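Long-range contacts in uncharacterized protein lp_2219 (Lactobacillus plantarum, PDB 3HFQ), which is of unknown function but folds as a seven-bladed beta-propeller of the lactonase family, which hints at a possible role in lactone hydrolysis: residues A[207-212]-A[230-235]; A[240-245]-A[254-259]; A[264-269]-A[276-281]; A[282-287]-A[309-314]. The protein carries 1 engineered substitution. All coordinates share one frame; numbering follows the deposited sequence.

Contact 1 of 4, residues A[207-212]-A[230-235]; sequences LSSQIA and KTIPAD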
loop_
_atom_site.group_PDB
_atom_site.type_symbol
_atom_site.label_atom_id
_atom_site.label_comp_id
_atom_site.label_asym_id
_atom_site.label_seq_id
_atom_site.Cartn_x
_atom_site.Cartn_y
_atom_site.Cartn_z
ATOM N N LEU A 207 4.501 13.178 -4.322
ATOM C CA LEU A 207 4.502 14.522 -4.889
ATOM C C LEU A 207 5.663 14.894 -5.808
ATOM O O LEU A 207 5.504 15.729 -6.701
ATOM C CB LEU A 207 4.390 15.542 -3.751
ATOM C CG LEU A 207 3.257 15.268 -2.753
ATOM C CD1 LEU A 207 3.300 16.295 -1.628
ATOM C CD2 LEU A 207 1.903 15.307 -3.462
ATOM N N SER A 208 6.821 14.277 -5.604
ATOM C CA SER A 208 7.991 14.581 -6.421
ATOM C C SER A 208 8.291 13.507 -7.465
ATOM O O SER A 208 9.243 13.636 -8.237
ATOM C CB SER A 208 9.211 14.758 -5.519
ATOM O OG SER A 208 9.443 13.578 -4.765
ATOM N N SER A 209 7.477 12.456 -7.493
ATOM C CA SER A 209 7.683 11.359 -8.437
ATOM C C SER A 209 9.123 10.859 -8.358
ATOM O O SER A 209 9.833 10.811 -9.362
ATOM C CB SER A 209 7.371 11.813 -9.867
ATOM O OG SER A 209 5.986 12.082 -10.014
ATOM N N GLN A 210 9.538 10.483 -7.153
ATOM C CA GLN A 210 10.891 9.994 -6.914
ATOM C C GLN A 210 10.893 8.808 -5.961
ATOM O O GLN A 210 9.901 8.531 -5.288
ATOM C CB GLN A 210 11.749 11.092 -6.277
ATOM C CG GLN A 210 11.964 12.329 -7.116
ATOM C CD GLN A 210 12.753 13.390 -6.371
ATOM O OE1 GLN A 210 12.349 13.842 -5.300
ATOM N NE2 GLN A 210 13.883 13.794 -6.935
ATOM N N ILE A 211 12.018 8.104 -5.914
ATOM C CA ILE A 211 12.177 6.998 -4.983
ATOM C C ILE A 211 13.488 7.246 -4.258
ATOM O O ILE A 211 14.507 7.536 -4.883
ATOM C CB ILE A 211 12.264 5.615 -5.669
ATOM C CG1 ILE A 211 10.919 5.248 -6.299
ATOM C CG2 ILE A 211 12.642 4.550 -4.623
ATOM C CD1 ILE A 211 10.919 3.893 -7.001
ATOM N N ALA A 212 13.456 7.154 -2.937
ATOM C CA ALA A 212 14.655 7.348 -2.144
ATOM C C ALA A 212 15.114 5.991 -1.630
ATOM O O ALA A 212 14.308 5.220 -1.105
ATOM C CB ALA A 212 14.363 8.279 -0.972
ATOM N N LYS A 230 14.277 9.291 -10.286
ATOM C CA LYS A 230 12.956 9.735 -10.735
ATOM C C LYS A 230 12.148 8.529 -11.194
ATOM O O LYS A 230 12.713 7.535 -11.647
ATOM C CB LYS A 230 13.082 10.752 -11.879
ATOM C CG LYS A 230 13.823 12.025 -11.482
ATOM C CD LYS A 230 13.865 13.063 -12.604
ATOM C CE LYS A 230 12.540 13.801 -12.754
ATOM N NZ LYS A 230 12.639 14.924 -13.735
ATOM N N THR A 231 10.825 8.613 -11.081
ATOM C CA THR A 231 9.970 7.499 -11.474
ATOM C C THR A 231 9.309 7.716 -12.832
ATOM O O THR A 231 8.575 6.853 -13.311
ATOM C CB THR A 231 8.873 7.232 -10.418
ATOM O OG1 THR A 231 7.958 8.334 -10.380
ATOM C CG2 THR A 231 9.499 7.059 -9.035
ATOM N N ILE A 232 9.581 8.866 -13.443
ATOM C CA ILE A 232 9.026 9.212 -14.756
ATOM C C ILE A 232 10.076 9.960 -15.580
ATOM O O ILE A 232 11.106 10.377 -15.049
ATOM C CB ILE A 232 7.778 10.118 -14.631
ATOM C CG1 ILE A 232 8.114 11.356 -13.796
ATOM C CG2 ILE A 232 6.624 9.342 -14.024
ATOM C CD1 ILE A 232 7.006 12.394 -13.761
ATOM N N PRO A 233 9.828 10.132 -16.891
ATOM C CA PRO A 233 10.783 10.840 -17.751
ATOM C C PRO A 233 11.102 12.231 -17.220
ATOM O O PRO A 233 10.252 12.892 -16.621
ATOM C CB PRO A 233 10.065 10.883 -19.096
ATOM C CG PRO A 233 9.307 9.595 -19.095
ATOM C CD PRO A 233 8.723 9.578 -17.693
ATOM N N ALA A 234 12.332 12.671 -17.450
ATOM C CA ALA A 234 12.772 13.977 -16.985
ATOM C C ALA A 234 11.978 15.122 -17.611
ATOM O O ALA A 234 11.830 16.181 -17.003
ATOM C CB ALA A 234 14.258 14.153 -17.272
ATOM N N ASP A 235 11.460 14.911 -18.817
ATOM C CA ASP A 235 10.705 15.961 -19.491
ATOM C C ASP A 235 9.186 15.914 -19.312
ATOM O O ASP A 235 8.481 16.779 -19.833
ATOM C CB ASP A 235 11.038 15.977 -20.987
ATOM C CG ASP A 235 10.861 14.624 -21.641
ATOM O OD1 ASP A 235 10.207 13.748 -21.036
ATOM O OD2 ASP A 235 11.369 14.439 -22.769
#
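Gln-210 and Lys-230 face each other as an antiparallel non-hydrogen-bonded pair, and one residue beyond it Thr-231 N donates to Ser-209 O (3.0 Å, N-H...O angle 158°). Ser-209 and Gln-210 form a G1 beta bulge against strand 200-205, with Ser-209 in a left-handed backbone conformation. Thr-231 touches Ser-209 and Ile-211 with its two branches. Its OG1 lies between the backbone N and the carbonyl carbon (chi1 67°), which brings it to 3.3 Å from Ser-209 O, a weak bond; its stronger polar partner is the side-chain amide of Asn-258. The same rotation turns Thr-231 CG2 onto Ile-211 CG1 at 3.6 Å, the two side chains crossing at about a right angle. Ile-211 then runs on to Leu-254 and Val-256. On the other flank, Ile-232 CD1 rests against Ser-209, 4.0 Å from CB and 3.9 Å from OG, while that hydroxyl bonds to the Asn-240 side chain. A valine in place of Thr-231 would probably leave the Asn-258 amide without its hydroxyl mate and Ser-209 O held across this contact by the backbone N-H alone. Chemically, then, this is a junction between propeller blades: the chain leaves the outer strand 222-230 here, and two buried hydroxyls, Ser-209 OG and Thr-231 OG1, find their main partners in asparagines of the following blade.

Contact 2 of 4, residues A[240-245]-A[254-259]; sequences NGAAAI and LYVSNR. With PO4 (phosphate ion), chain C.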
loop_
_atom_site.group_PDB
_atom_site.type_symbol
_atom_site.label_atom_id
_atom_site.label_comp_id
_atom_site.label_asym_id
_atom_site.label_seq_id
_atom_site.Cartn_x
_atom_site.Cartn_y
_atom_site.Cartn_z
ATOM N N ASN A 240 1.706 14.140 -11.927
ATOM C CA ASN A 240 2.061 12.760 -11.668
ATOM C C ASN A 240 2.255 12.567 -10.184
ATOM O O ASN A 240 2.922 13.366 -9.521
ATOM C CB ASN A 240 3.344 12.327 -12.377
ATOM C CG ASN A 240 3.558 10.820 -12.295
ATOM O OD1 ASN A 240 2.918 10.055 -13.014
ATOM N ND2 ASN A 240 4.433 10.388 -11.393
ATOM N N GLY A 241 1.652 11.506 -9.669
ATOM C CA GLY A 241 1.782 11.190 -8.263
ATOM C C GLY A 241 2.135 9.722 -8.142
ATOM O O GLY A 241 1.334 8.865 -8.503
ATOM N N ALA A 242 3.338 9.419 -7.667
ATOM C CA ALA A 242 3.732 8.023 -7.501
ATOM C C ALA A 242 2.811 7.462 -6.418
ATOM O O ALA A 242 2.332 8.211 -5.567
ATOM C CB ALA A 242 5.193 7.932 -7.079
ATOM N N ALA A 243 2.552 6.158 -6.441
ATOM C CA ALA A 243 1.645 5.577 -5.453
ATOM C C ALA A 243 2.166 4.351 -4.712
ATOM O O ALA A 243 2.734 4.467 -3.624
ATOM C CB ALA A 243 0.302 5.250 -6.119
ATOM N N ALA A 244 1.952 3.175 -5.294
ATOM C CA ALA A 244 2.378 1.924 -4.677
ATOM C C ALA A 244 3.806 1.557 -5.038
ATOM O O ALA A 244 4.306 1.939 -6.094
ATOM C CB ALA A 244 1.437 0.800 -5.086
ATOM N N ILE A 245 4.459 0.812 -4.154
ATOM C CA ILE A 245 5.831 0.381 -4.387
ATOM C C ILE A 245 5.983 -1.057 -3.889
ATOM O O ILE A 245 5.574 -1.386 -2.775
ATOM C CB ILE A 245 6.836 1.342 -3.686
ATOM C CG1 ILE A 245 8.275 0.947 -4.031
ATOM C CG2 ILE A 245 6.609 1.348 -2.186
ATOM C CD1 ILE A 245 9.291 2.033 -3.692
ATOM N N LEU A 254 12.510 -3.643 -8.168
ATOM C CA LEU A 254 11.605 -2.715 -7.497
ATOM C C LEU A 254 10.584 -2.190 -8.502
ATOM O O LEU A 254 10.923 -1.892 -9.649
ATOM C CB LEU A 254 12.397 -1.543 -6.909
ATOM C CG LEU A 254 11.659 -0.542 -6.011
ATOM C CD1 LEU A 254 11.319 -1.203 -4.672
ATOM C CD2 LEU A 254 12.543 0.670 -5.771
ATOM N N TYR A 255 9.333 -2.076 -8.069
ATOM C CA TYR A 255 8.271 -1.589 -8.938
ATOM C C TYR A 255 7.516 -0.436 -8.279
ATOM O O TYR A 255 7.320 -0.435 -7.065
ATOM C CB TYR A 255 7.288 -2.728 -9.264
ATOM C CG TYR A 255 7.935 -3.948 -9.898
ATOM C CD1 TYR A 255 8.705 -4.830 -9.138
ATOM C CD2 TYR A 255 7.820 -4.188 -11.267
ATOM C CE1 TYR A 255 9.355 -5.915 -9.731
ATOM C CE2 TYR A 255 8.464 -5.269 -11.870
ATOM C CZ TYR A 255 9.233 -6.127 -11.097
ATOM O OH TYR A 255 9.918 -7.168 -11.692
ATOM N N VAL A 256 7.108 0.550 -9.073
ATOM C CA VAL A 256 6.343 1.675 -8.544
ATOM C C VAL A 256 5.294 2.100 -9.572
ATOM O O VAL A 256 5.538 2.028 -10.777
ATOM C CB VAL A 256 7.263 2.882 -8.195
ATOM C CG1 VAL A 256 7.912 3.442 -9.448
ATOM C CG2 VAL A 256 6.460 3.959 -7.480
ATOM N N SER A 257 4.116 2.509 -9.104
ATOM C CA SER A 257 3.069 2.942 -10.020
ATOM C C SER A 257 3.004 4.466 -10.087
ATOM O O SER A 257 3.233 5.158 -9.091
ATOM C CB SER A 257 1.708 2.365 -9.602
ATOM O OG SER A 257 1.321 2.813 -8.315
ATOM N N ASN A 258 2.695 4.976 -11.275
ATOM C CA ASN A 258 2.607 6.410 -11.515
ATOM C C ASN A 258 1.199 6.825 -11.933
ATOM O O ASN A 258 0.679 6.334 -12.936
ATOM C CB ASN A 258 3.590 6.819 -12.621
ATOM C CG ASN A 258 5.043 6.657 -12.208
ATOM O OD1 ASN A 258 5.779 5.841 -12.769
ATOM N ND2 ASN A 258 5.463 7.433 -11.224
ATOM N N ARG A 259 0.588 7.722 -11.164
ATOM C CA ARG A 259 -0.749 8.223 -11.480
ATOM C C ARG A 259 -0.597 9.520 -12.264
ATOM O O ARG A 259 -0.187 10.547 -11.719
ATOM C CB ARG A 259 -1.536 8.487 -10.203
ATOM C CG ARG A 259 -1.917 7.236 -9.443
ATOM C CD ARG A 259 -2.485 7.606 -8.086
ATOM N NE ARG A 259 -1.452 8.161 -7.213
ATOM C CZ ARG A 259 -1.651 8.508 -5.946
ATOM N NH1 ARG A 259 -2.853 8.363 -5.403
ATOM N NH2 ARG A 259 -0.645 8.980 -5.216
HETATM P P PO4 C . -3.065 9.989 -2.047
HETATM O O1 PO4 C . -3.870 10.868 -3.076
HETATM O O2 PO4 C . -2.378 8.788 -2.799
HETATM O O3 PO4 C . -1.964 10.873 -1.342
HETATM O O4 PO4 C . -4.051 9.417 -0.956
#
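Arg-259 pairs with Gly-241 by two backbone hydrogen bonds, and its side chain then turns across to the opposing strand, toward the carbonyls of Gly-241 and Ala-242. CB starts 3.4 Å from Gly-241 O, and CG and CD pass by the same carbonyl. A bend at chi3 (-69°) then sets NE to donate to Gly-241 O at 3.1 Å, nearly straight at 171°. Arg-259 N and NE therefore grip that oxygen from opposite faces of its carbonyl plane. Ala-243 CB lies over one face of the guanidinium, off toward its rim. At the tip, NH2 donates to Ala-242 O (3.1 Å) and to phosphate O2 (3.0 Å), which NH1 also reaches at 2.7 Å; Glu-206 adds a salt bridge to NH2. His-144 and Arg-190 also bind the phosphate. Further along, the register slips by one in a beta bulge, where Ser-257 OG accepts from Ala-244 N at 3.1 Å and bonds to Pro-288 O as well. Beyond the bulge Ile-245 CG1 packs on Leu-254 CD1 at 3.8 Å. In this innermost hairpin of a blade, two carbonyls fix the guanidinium's rotation, which probably helps Arg-259, with His-144 and Arg-190, to hold an anion here; the phosphate itself probably came from the crystallisation liquor.

Contact 3 of 4, residues A[264-269]-A[276-281]; sequences LAVFAV and TLIQQI
Thr-276 pairs with Ala-268 through two backbone bonds, Ala-268 N reaching Thr-276 O at 2.8 Å, and a water that donates to Ala-268 O also hydrogen-bonds Thr-276 OG1. Next comes Leu-277, whose CG stands opposite the backbone N (chi1 -179°). That lays CD1 over one face of the Phe-267 ring, 3.9 Å from its centroid and 19° off the normal, a CH-pi contact; the same methyl touches Ala-265 CB at 3.9 Å. Ile-278 and Gln-279 together face Val-266 in a classic beta bulge: Ile-278 N bonds almost straight to Val-266 O at 2.8 Å, while Gln-279 N makes a weak second bond to that oxygen. These are the two outer strands of the four-stranded antiparallel meander that forms one propeller blade, and the bulge sits in the edge strand, 275-282. Ile-278 wedges CG1 against Val-266 CG1 (3.9 Å) and CG2 against Ala-268 CB. Gln-279 lies alongside Val-266, pointing the same way; its O accepts from Val-266 N at 2.8 Å, and its OE1 reaches out to Leu-322 N in the next blade. Gln-280 returns to the face of Leu-277 and Phe-267, its chain bent at chi2 (-81°), with CD resting 3.8 Å from Ala-265 CB. Last, Ile-281 exchanges two backbone bonds with Leu-264 and sets CG2 4.0 Å from Leu-264 CB, on the face where Tyr-313 of the following blade packs against both residues.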
loop_
_atom_site.group_PDB
_atom_site.type_symbol
_atom_site.label_atom_id
_atom_site.label_comp_id
_atom_site.label_asym_id
_atom_site.label_seq_id
_atom_site.Cartn_x
_atom_site.Cartn_y
_atom_site.Cartn_z
ATOM N N LEU A 264 3.925 1.583 -14.758
ATOM C CA LEU A 264 4.581 0.894 -13.668
ATOM C C LEU A 264 6.021 1.066 -14.119
ATOM O O LEU A 264 6.345 0.783 -15.276
ATOM C CB LEU A 264 4.232 -0.596 -13.618
ATOM C CG LEU A 264 2.827 -1.027 -13.186
ATOM C CD1 LEU A 264 2.851 -2.520 -12.874
ATOM C CD2 LEU A 264 2.386 -0.244 -11.954
ATOM N N ALA A 265 6.873 1.579 -13.240
ATOM C CA ALA A 265 8.278 1.758 -13.583
ATOM C C ALA A 265 9.026 0.640 -12.874
ATOM O O ALA A 265 8.815 0.399 -11.688
ATOM C CB ALA A 265 8.773 3.118 -13.108
ATOM N N VAL A 266 9.892 -0.045 -13.608
ATOM C CA VAL A 266 10.650 -1.156 -13.056
ATOM C C VAL A 266 12.112 -0.779 -12.871
ATOM O O VAL A 266 12.748 -0.242 -13.788
ATOM C CB VAL A 266 10.581 -2.379 -13.989
ATOM C CG1 VAL A 266 11.202 -3.585 -13.311
ATOM C CG2 VAL A 266 9.132 -2.652 -14.379
ATOM N N PHE A 267 12.639 -1.071 -11.687
ATOM C CA PHE A 267 14.031 -0.769 -11.367
ATOM C C PHE A 267 14.782 -2.016 -10.938
ATOM O O PHE A 267 14.241 -2.869 -10.231
ATOM C CB PHE A 267 14.133 0.238 -10.215
ATOM C CG PHE A 267 13.552 1.586 -10.516
ATOM C CD1 PHE A 267 12.178 1.801 -10.441
ATOM C CD2 PHE A 267 14.386 2.652 -10.847
ATOM C CE1 PHE A 267 11.642 3.056 -10.691
ATOM C CE2 PHE A 267 13.859 3.914 -11.099
ATOM C CZ PHE A 267 12.484 4.119 -11.019
ATOM N N ALA A 268 16.033 -2.116 -11.367
ATOM C CA ALA A 268 16.878 -3.229 -10.972
ATOM C C ALA A 268 17.597 -2.735 -9.720
ATOM O O ALA A 268 18.128 -1.619 -9.707
ATOM C CB ALA A 268 17.889 -3.545 -12.070
ATOM N N VAL A 269 17.589 -3.543 -8.664
ATOM C CA VAL A 269 18.261 -3.174 -7.423
ATOM C C VAL A 269 19.650 -3.790 -7.457
ATOM O O VAL A 269 19.790 -5.002 -7.604
ATOM C CB VAL A 269 17.530 -3.728 -6.176
ATOM C CG1 VAL A 269 18.236 -3.253 -4.919
ATOM C CG2 VAL A 269 16.077 -3.284 -6.169
ATOM N N THR A 276 18.267 1.237 -10.823
ATOM C CA THR A 276 18.444 1.506 -12.245
ATOM C C THR A 276 17.123 1.250 -12.965
ATOM O O THR A 276 16.614 0.132 -12.944
ATOM C CB THR A 276 19.514 0.585 -12.868
ATOM O OG1 THR A 276 20.793 0.873 -12.290
ATOM C CG2 THR A 276 19.582 0.796 -14.382
ATOM N N LEU A 277 16.573 2.284 -13.598
ATOM C CA LEU A 277 15.311 2.153 -14.325
ATOM C C LEU A 277 15.518 1.272 -15.552
ATOM O O LEU A 277 16.376 1.558 -16.384
ATOM C CB LEU A 277 14.812 3.526 -14.777
ATOM C CG LEU A 277 13.484 3.544 -15.541
ATOM C CD1 LEU A 277 12.353 3.196 -14.588
ATOM C CD2 LEU A 277 13.259 4.916 -16.152
ATOM N N ILE A 278 14.738 0.202 -15.668
ATOM C CA ILE A 278 14.882 -0.685 -16.814
ATOM C C ILE A 278 13.621 -0.799 -17.666
ATOM O O ILE A 278 13.665 -1.349 -18.767
ATOM C CB ILE A 278 15.329 -2.107 -16.384
ATOM C CG1 ILE A 278 14.269 -2.749 -15.489
ATOM C CG2 ILE A 278 16.664 -2.036 -15.650
ATOM C CD1 ILE A 278 14.486 -4.231 -15.270
ATOM N N GLN A 279 12.500 -0.283 -17.168
ATOM C CA GLN A 279 11.255 -0.341 -17.929
ATOM C C GLN A 279 10.137 0.572 -17.421
ATOM O O GLN A 279 9.995 0.804 -16.222
ATOM C CB GLN A 279 10.730 -1.789 -17.985
ATOM C CG GLN A 279 9.368 -1.930 -18.683
ATOM C CD GLN A 279 8.859 -3.366 -18.747
ATOM O OE1 GLN A 279 9.022 -4.141 -17.805
ATOM N NE2 GLN A 279 8.214 -3.716 -19.856
ATOM N N GLN A 280 9.362 1.093 -18.367
ATOM C CA GLN A 280 8.202 1.940 -18.100
ATOM C C GLN A 280 7.106 1.293 -18.946
ATOM O O GLN A 280 7.215 1.253 -20.170
ATOM C CB GLN A 280 8.436 3.375 -18.588
ATOM C CG GLN A 280 9.337 4.236 -17.707
ATOM C CD GLN A 280 8.621 4.823 -16.503
ATOM O OE1 GLN A 280 9.189 5.637 -15.768
ATOM N NE2 GLN A 280 7.370 4.416 -16.290
ATOM N N ILE A 281 6.063 0.771 -18.307
ATOM C CA ILE A 281 4.988 0.119 -19.051
ATOM C C ILE A 281 3.615 0.635 -18.642
ATOM O O ILE A 281 3.296 0.727 -17.457
ATOM C CB ILE A 281 5.059 -1.420 -18.876
ATOM C CG1 ILE A 281 3.992 -2.100 -19.736
ATOM C CG2 ILE A 281 4.907 -1.787 -17.402
ATOM C CD1 ILE A 281 4.192 -3.596 -19.885
HETATM O O HOH W 1 20.728 -0.286 -9.771
#

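Contact 4 of 4, residues A[282-287]-A[309-314]; sequences STEGDF and NATLYA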
loop_
_atom_site.group_PDB
_atom_site.type_symbol
_atom_site.label_atom_id
_atom_site.label_comp_id
_atom_site.label_asym_id
_atom_site.label_seq_id
_atom_site.Cartn_x
_atom_site.Cartn_y
_atom_site.Cartn_z
ATOM N N SER A 282 2.805 0.986 -19.636
ATOM C CA SER A 282 1.470 1.509 -19.383
ATOM C C SER A 282 0.619 0.546 -18.565
ATOM O O SER A 282 0.736 -0.671 -18.708
ATOM C CB SER A 282 0.764 1.802 -20.710
ATOM O OG SER A 282 -0.584 2.185 -20.495
ATOM N N THR A 283 -0.238 1.101 -17.712
ATOM C CA THR A 283 -1.134 0.292 -16.895
ATOM C C THR A 283 -2.465 0.080 -17.627
ATOM O O THR A 283 -3.382 -0.544 -17.098
ATOM C CB THR A 283 -1.396 0.952 -15.523
ATOM O OG1 THR A 283 -1.961 2.257 -15.704
ATOM C CG2 THR A 283 -0.092 1.070 -14.739
ATOM N N GLU A 284 -2.550 0.593 -18.853
ATOM C CA GLU A 284 -3.750 0.462 -19.684
ATOM C C GLU A 284 -5.005 1.024 -19.015
ATOM O O GLU A 284 -6.098 0.452 -19.123
ATOM C CB GLU A 284 -3.984 -1.005 -20.050
ATOM C CG GLU A 284 -2.842 -1.674 -20.809
ATOM C CD GLU A 284 -2.450 -0.935 -22.080
ATOM O OE1 GLU A 284 -3.325 -0.293 -22.703
ATOM O OE2 GLU A 284 -1.266 -1.008 -22.465
ATOM N N GLY A 285 -4.841 2.148 -18.332
ATOM C CA GLY A 285 -5.959 2.778 -17.653
ATOM C C GLY A 285 -5.478 4.063 -17.017
ATOM O O GLY A 285 -4.309 4.421 -17.160
ATOM N N ASP A 286 -6.362 4.751 -16.300
ATOM C CA ASP A 286 -5.993 6.008 -15.666
ATOM C C ASP A 286 -5.907 5.892 -14.145
ATOM O O ASP A 286 -6.791 5.328 -13.497
ATOM C CB ASP A 286 -6.999 7.100 -16.065
ATOM C CG ASP A 286 -6.573 8.496 -15.620
ATOM O OD1 ASP A 286 -5.388 8.856 -15.801
ATOM O OD2 ASP A 286 -7.432 9.247 -15.105
ATOM N N PHE A 287 -4.821 6.426 -13.594
ATOM C CA PHE A 287 -4.563 6.440 -12.159
ATOM C C PHE A 287 -4.386 5.102 -11.443
ATOM O O PHE A 287 -5.245 4.679 -10.666
ATOM C CB PHE A 287 -5.631 7.276 -11.444
ATOM C CG PHE A 287 -5.245 8.721 -11.268
ATOM C CD1 PHE A 287 -4.790 9.468 -12.352
ATOM C CD2 PHE A 287 -5.317 9.328 -10.019
ATOM C CE1 PHE A 287 -4.412 10.800 -12.193
ATOM C CE2 PHE A 287 -4.941 10.661 -9.849
ATOM C CZ PHE A 287 -4.487 11.397 -10.940
ATOM N N ASN A 309 -10.738 -0.348 -14.431
ATOM C CA ASN A 309 -10.220 -1.566 -15.039
ATOM C C ASN A 309 -8.920 -2.050 -14.425
ATOM O O ASN A 309 -8.139 -1.269 -13.893
ATOM C CB ASN A 309 -10.047 -1.397 -16.558
ATOM C CG ASN A 309 -9.432 -0.061 -16.947
ATOM O OD1 ASN A 309 -8.928 0.684 -16.108
ATOM N ND2 ASN A 309 -9.465 0.241 -18.242
ATOM N N ALA A 310 -8.717 -3.361 -14.489
ATOM C CA ALA A 310 -7.518 -3.984 -13.960
ATOM C C ALA A 310 -6.745 -4.532 -15.151
ATOM O O ALA A 310 -7.329 -4.832 -16.196
ATOM C CB ALA A 310 -7.887 -5.108 -12.999
ATOM N N THR A 311 -5.435 -4.658 -14.991
ATOM C CA THR A 311 -4.577 -5.151 -16.061
ATOM C C THR A 311 -3.668 -6.252 -15.544
ATOM O O THR A 311 -3.141 -6.163 -14.432
ATOM C CB THR A 311 -3.713 -4.008 -16.630
ATOM O OG1 THR A 311 -4.566 -2.943 -17.069
ATOM C CG2 THR A 311 -2.876 -4.495 -17.808
ATOM N N LEU A 312 -3.492 -7.290 -16.355
ATOM C CA LEU A 312 -2.645 -8.421 -15.992
ATOM C C LEU A 312 -1.386 -8.444 -16.847
ATOM O O LEU A 312 -1.459 -8.317 -18.072
ATOM C CB LEU A 312 -3.399 -9.743 -16.190
ATOM C CG LEU A 312 -2.564 -11.013 -15.980
ATOM C CD1 LEU A 312 -2.198 -11.151 -14.509
ATOM C CD2 LEU A 312 -3.343 -12.237 -16.438
ATOM N N TYR A 313 -0.238 -8.610 -16.194
ATOM C CA TYR A 313 1.047 -8.689 -16.885
ATOM C C TYR A 313 1.728 -9.998 -16.559
ATOM O O TYR A 313 1.493 -10.590 -15.506
ATOM C CB TYR A 313 2.037 -7.616 -16.422
ATOM C CG TYR A 313 1.595 -6.192 -16.530
ATOM C CD1 TYR A 313 1.047 -5.534 -15.431
ATOM C CD2 TYR A 313 1.800 -5.467 -17.705
ATOM C CE1 TYR A 313 0.707 -4.192 -15.498
ATOM C CE2 TYR A 313 1.461 -4.124 -17.784
ATOM C CZ TYR A 313 0.925 -3.492 -16.671
ATOM O OH TYR A 313 0.617 -2.156 -16.720
ATOM N N ALA A 314 2.591 -10.432 -17.467
ATOM C CA ALA A 314 3.392 -11.611 -17.242
ATOM C C ALA A 314 4.688 -10.952 -16.777
ATOM O O ALA A 314 5.027 -9.863 -17.242
ATOM C CB ALA A 314 3.622 -12.366 -18.542
HETATM O O HOH W 2 -7.007 -2.131 -18.136
#
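Tyr-313 reaches out with its OH to Ser-282 O at 2.5 Å, a very short hydrogen bond, and that oxygen lies in the plane of the ring at its edge. The ring gets there with CG beside the backbone N (chi1 -56°). Thr-311 uses the same first torsion (-56°), which sends OG1 to Thr-283 O at 2.7 Å, meeting the carbonyl from above its plane, and leaves CG2 over one face of the Tyr-313 ring, toward its rim. A water donates to Thr-311 OG1 (2.8 Å) and to Glu-284 O (2.9 Å), bridging the two segments. The loop itself is shaped by an ST turn, Ser-282 OG accepting from Glu-284 N at 3.0 Å; it is the link by which the chain passes from the outer strand of one propeller blade to the inner strand of the next. Glu-284, left-handed in its backbone, puts CB 3.6 Å from Thr-311 OG1. A valine replacing Thr-311 would probably leave Thr-283 O without this donor and the bridging water with one anchor fewer. Asn-309 holds CG between its backbone N and carbonyl carbon (chi1 43°), setting OD1 3.9 Å from Gly-285 CA; its amide is bonded to Thr-307 and Asp-328.

Overall arrangement
The four contacts follow one another along the chain and around the propeller ring. Contacts 2 and 3 belong to one blade: strands 253-259 and 263-269 are neighbours in its sheet, so the inner hairpin of contact 2 and the outer hairpin of contact 3 join, their centres about 11 Å apart. Contact 1 is where the preceding blade hands over, its centre about 9 Å from that of contact 2, and contact 4 is the corresponding exit loop, settled on the following blade, its centre about 16 Å from that of contact 3. Contacts 1 and 4, centres about 20 Å apart, do not touch. Together they tie a central blade to both neighbours, contact 2 lying deepest.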